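Local coordinates for galactose-binding-like protein (Bacteroides thetaiotaomicron, PDB 7M1B) that is a SusE-like protein that probably binds galactose or related glycans and may have some degradative capacity, at residues A[220-231]-A[240-248]. Residues are numbered along the deposited sequence; the frame is centred on the assembly and turned at random.
Sequences KMDNAGHTLESL and SWNYAHGYD. With EDO (1,2-ethanediol), chain B.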
loop_
_atom_site.group_PDB
_atom_site.type_symbol
_atom_site.label_atom_id
_atom_site.label_comp_id
_atom_site.label_asym_id
_atom_site.label_seq_id
_atom_site.Cartn_x
_atom_site.Cartn_y
_atom_site.Cartn_z
ATOM N N LYS A 220 -9.548 -3.799 19.240
ATOM C CA LYS A 220 -10.968 -3.873 18.941
ATOM C C LYS A 220 -11.407 -2.529 18.332
ATOM O O LYS A 220 -10.972 -1.447 18.801
ATOM C CB LYS A 220 -11.762 -4.178 20.208
ATOM C CG LYS A 220 -11.648 -5.593 20.767
ATOM C CD LYS A 220 -12.534 -5.810 22.003
ATOM C CE LYS A 220 -12.353 -7.156 22.653
ATOM N NZ LYS A 220 -12.995 -7.233 23.999
ATOM N N MET A 221 -12.350 -2.609 17.355
ATOM C CA MET A 221 -12.760 -1.395 16.646
ATOM C C MET A 221 -14.300 -1.293 16.667
ATOM O O MET A 221 -14.882 -0.784 15.708
ATOM C CB MET A 221 -12.183 -1.344 15.221
ATOM C CG MET A 221 -10.612 -1.109 15.234
ATOM S SD MET A 221 -10.229 0.535 15.852
ATOM C CE MET A 221 -10.636 1.506 14.423
ATOM N N ASP A 222 -14.906 -1.846 17.710
ATOM C CA ASP A 222 -16.378 -1.942 17.789
ATOM C C ASP A 222 -16.945 -1.040 18.899
ATOM O O ASP A 222 -18.102 -1.231 19.356
ATOM C CB ASP A 222 -16.814 -3.412 18.036
ATOM C CG ASP A 222 -16.397 -3.942 19.373
ATOM O OD1 ASP A 222 -15.521 -3.306 19.982
ATOM O OD2 ASP A 222 -16.958 -5.005 19.759
ATOM N N ASN A 223 -16.270 0.068 19.180
ATOM C CA ASN A 223 -16.773 0.988 20.185
ATOM C C ASN A 223 -17.815 1.925 19.523
ATOM O O ASN A 223 -17.899 2.121 18.289
ATOM C CB ASN A 223 -15.606 1.805 20.769
ATOM C CG ASN A 223 -15.896 2.395 22.150
ATOM O OD1 ASN A 223 -16.996 2.190 22.723
ATOM N ND2 ASN A 223 -14.947 3.141 22.690
ATOM N N ALA A 224 -18.671 2.537 20.377
ATOM C CA ALA A 224 -19.535 3.675 20.065
ATOM C C ALA A 224 -20.530 3.293 18.959
ATOM O O ALA A 224 -20.868 4.096 18.077
ATOM C CB ALA A 224 -18.748 4.932 19.711
ATOM N N GLY A 225 -20.927 2.013 18.942
ATOM C CA GLY A 225 -22.046 1.604 18.115
ATOM C C GLY A 225 -21.689 1.219 16.703
ATOM O O GLY A 225 -22.561 0.840 15.952
ATOM N N HIS A 226 -20.369 1.126 16.389
ATOM C CA HIS A 226 -20.012 0.778 15.020
ATOM C C HIS A 226 -19.061 -0.424 15.041
ATOM O O HIS A 226 -18.906 -1.074 16.080
ATOM C CB HIS A 226 -19.421 1.974 14.216
ATOM C CG HIS A 226 -20.413 2.921 13.625
ATOM N ND1 HIS A 226 -20.801 2.814 12.270
ATOM C CD2 HIS A 226 -20.999 4.028 14.113
ATOM C CE1 HIS A 226 -21.626 3.811 11.990
ATOM N NE2 HIS A 226 -21.749 4.584 13.119
ATOM N N THR A 227 -18.622 -0.857 13.875
ATOM C CA THR A 227 -17.641 -1.926 13.766
ATOM C C THR A 227 -16.566 -1.565 12.763
ATOM O O THR A 227 -16.675 -0.608 11.994
ATOM C CB THR A 227 -18.221 -3.311 13.429
ATOM O OG1 THR A 227 -18.506 -3.299 12.015
ATOM C CG2 THR A 227 -19.416 -3.656 14.274
ATOM N N LEU A 228 -15.478 -2.361 12.713
ATOM C CA LEU A 228 -14.481 -2.105 11.686
ATOM C C LEU A 228 -15.070 -2.050 10.285
ATOM O O LEU A 228 -14.568 -1.328 9.429
ATOM C CB LEU A 228 -13.352 -3.167 11.814
ATOM C CG LEU A 228 -12.098 -2.876 10.975
ATOM C CD1 LEU A 228 -11.427 -1.588 11.345
ATOM C CD2 LEU A 228 -11.156 -4.055 11.083
ATOM N N GLU A 229 -16.152 -2.841 10.044
ATOM C CA GLU A 229 -16.708 -2.889 8.691
ATOM C C GLU A 229 -17.360 -1.561 8.294
ATOM O O GLU A 229 -17.519 -1.305 7.088
ATOM C CB GLU A 229 -17.759 -4.014 8.608
ATOM C CG GLU A 229 -18.026 -4.455 7.198
ATOM C CD GLU A 229 -19.254 -5.338 7.133
ATOM O OE1 GLU A 229 -19.485 -6.166 8.115
ATOM O OE2 GLU A 229 -19.883 -5.290 6.036
ATOM N N SER A 230 -17.617 -0.623 9.232
ATOM C CA SER A 230 -18.046 0.722 8.904
ATOM C C SER A 230 -17.049 1.451 8.032
ATOM O O SER A 230 -17.407 2.412 7.329
ATOM C CB SER A 230 -18.242 1.456 10.221
ATOM O OG SER A 230 -19.402 0.960 10.901
ATOM N N LEU A 231 -15.757 1.022 8.030
ATOM C CA LEU A 231 -14.833 1.716 7.144
ATOM C C LEU A 231 -15.068 1.426 5.665
ATOM O O LEU A 231 -14.481 2.108 4.799
ATOM C CB LEU A 231 -13.366 1.381 7.449
ATOM C CG LEU A 231 -12.925 1.650 8.910
ATOM C CD1 LEU A 231 -11.406 1.316 8.972
ATOM C CD2 LEU A 231 -13.166 3.169 9.239
ATOM N N SER A 240 -20.180 13.711 7.511
ATOM C CA SER A 240 -20.509 12.347 7.894
ATOM C C SER A 240 -20.276 12.096 9.391
ATOM O O SER A 240 -19.263 12.586 9.959
ATOM C CB SER A 240 -19.667 11.418 7.100
ATOM O OG SER A 240 -19.884 10.054 7.479
ATOM N N TRP A 241 -21.192 11.309 9.954
ATOM C CA TRP A 241 -21.051 10.807 11.346
ATOM C C TRP A 241 -20.523 9.358 11.348
ATOM O O TRP A 241 -20.518 8.662 12.393
ATOM C CB TRP A 241 -22.399 10.922 12.129
ATOM C CG TRP A 241 -22.302 12.044 13.142
ATOM C CD1 TRP A 241 -22.248 11.898 14.516
ATOM C CD2 TRP A 241 -22.211 13.461 12.894
ATOM N NE1 TRP A 241 -22.129 13.126 15.083
ATOM C CE2 TRP A 241 -22.067 14.091 14.130
ATOM C CE3 TRP A 241 -22.139 14.240 11.718
ATOM C CZ2 TRP A 241 -21.979 15.472 14.269
ATOM C CZ3 TRP A 241 -21.996 15.615 11.839
ATOM C CH2 TRP A 241 -21.901 16.210 13.110
ATOM N N ASN A 242 -20.057 8.845 10.195
ATOM C CA ASN A 242 -19.621 7.441 10.184
ATOM C C ASN A 242 -18.203 7.271 10.744
ATOM O O ASN A 242 -17.379 8.192 10.697
ATOM C CB ASN A 242 -19.487 7.040 8.711
ATOM C CG ASN A 242 -19.284 5.540 8.545
ATOM O OD1 ASN A 242 -20.015 4.753 9.125
ATOM N ND2 ASN A 242 -18.179 5.112 7.953
ATOM N N TYR A 243 -17.974 6.108 11.388
ATOM C CA TYR A 243 -16.596 5.858 11.811
ATOM C C TYR A 243 -16.523 4.391 12.242
ATOM O O TYR A 243 -17.526 3.725 12.388
ATOM C CB TYR A 243 -16.287 6.650 13.117
ATOM C CG TYR A 243 -17.353 6.579 14.194
ATOM C CD1 TYR A 243 -17.482 5.458 15.066
ATOM C CD2 TYR A 243 -18.220 7.648 14.409
ATOM C CE1 TYR A 243 -18.487 5.386 16.033
ATOM C CE2 TYR A 243 -19.225 7.586 15.352
ATOM C CZ TYR A 243 -19.309 6.497 16.223
ATOM O OH TYR A 243 -20.331 6.495 17.105
ATOM N N ALA A 244 -15.279 3.889 12.324
ATOM C CA ALA A 244 -14.973 2.739 13.197
ATOM C C ALA A 244 -14.130 3.315 14.340
ATOM O O ALA A 244 -13.171 4.093 14.121
ATOM C CB ALA A 244 -14.179 1.662 12.469
ATOM N N HIS A 245 -14.429 2.921 15.576
ATOM C CA HIS A 245 -13.905 3.629 16.759
ATOM C C HIS A 245 -13.348 2.606 17.729
ATOM O O HIS A 245 -14.009 1.600 18.009
ATOM C CB HIS A 245 -15.102 4.328 17.463
ATOM C CG HIS A 245 -14.707 5.397 18.433
ATOM N ND1 HIS A 245 -13.963 5.149 19.602
ATOM C CD2 HIS A 245 -15.011 6.712 18.466
ATOM C CE1 HIS A 245 -13.808 6.313 20.245
ATOM N NE2 HIS A 245 -14.506 7.260 19.609
ATOM N N GLY A 246 -12.031 2.830 18.068
ATOM C CA GLY A 246 -11.432 1.963 19.090
ATOM C C GLY A 246 -11.661 2.389 20.536
ATOM O O GLY A 246 -12.599 3.108 20.846
ATOM N N TYR A 247 -10.902 1.720 21.411
ATOM C CA TYR A 247 -10.889 2.018 22.840
ATOM C C TYR A 247 -9.604 2.713 23.233
ATOM O O TYR A 247 -8.621 2.466 22.617
ATOM C CB TYR A 247 -11.113 0.721 23.622
ATOM C CG TYR A 247 -12.403 -0.000 23.285
ATOM C CD1 TYR A 247 -13.572 0.320 23.964
ATOM C CD2 TYR A 247 -12.514 -0.835 22.148
ATOM C CE1 TYR A 247 -14.785 -0.292 23.649
ATOM C CE2 TYR A 247 -13.706 -1.464 21.810
ATOM C CZ TYR A 247 -14.855 -1.112 22.508
ATOM O OH TYR A 247 -16.011 -1.711 22.133
ATOM N N ASP A 248 -9.628 3.433 24.365
ATOM C CA ASP A 248 -8.440 4.074 24.859
ATOM C C ASP A 248 -7.409 3.046 25.287
ATOM O O ASP A 248 -7.710 2.072 26.009
ATOM C CB ASP A 248 -8.841 4.869 26.086
ATOM C CG ASP A 248 -9.553 6.156 25.829
ATOM O OD1 ASP A 248 -9.412 6.753 24.754
ATOM O OD2 ASP A 248 -10.036 6.664 26.819
HETATM C C1 EDO B . -19.013 9.327 19.074
HETATM O O1 EDO B . -19.006 10.704 18.715
HETATM C C2 EDO B . -17.644 8.760 18.954
HETATM O O2 EDO B . -16.521 9.620 19.323
HETATM O O HOH W 1 -9.082 -0.190 20.310
HETATM O O HOH W 2 -16.724 1.310 15.899
HETATM O O HOH W 3 -18.438 -0.919 23.123
HETATM O O HOH W 4 -22.700 7.473 13.682
#
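Tyr-243 OH donates to Ala-224 O at 2.6 Å, in the carbonyl plane and on a lone pair. Its CG sits between the backbone N and the carbonyl carbon (chi1 45°), which swings the ring back over 220-231. The edge of the His-226 imidazole points at one face of this ring, with CD2 3.4 Å from Tyr-243 CE1. A leucine in place of Tyr-243 would probably leave Ala-224 O without this donor and the His-226 edge without an aromatic face. Tyr-247 OH donates to Asp-222 OD1 at 2.7 Å, arriving from above the carboxylate plane. The Asn-223 amide stacks on the Tyr-247 ring, the planes 15° apart, and its CB makes a CH-pi contact over the same ring. Asn-223 ND2 donates to Gly-246 O at 3.0 Å, and His-245 ND1 reaches that oxygen from the opposite face. The C-terminal domain belongs to a galactose-binding-domain-like clan, consistent with a beta-sandwich. Here the loop 220-231 folds across the short strand 244-245, which pairs with strand 370-380. Ala-244 CB packs against Leu-231 CD2 on the buried side. Asn-242 ND2 donates to Ser-230 O at 2.9 Å. Within 220-231, Ser-230 OG and His-226 ND1 share a 2.7 Å hydrogen bond in the ring plane, which helps fix the imidazole's rotation. In a second shell, Asn-233 ND2 holds Asn-242 OD1.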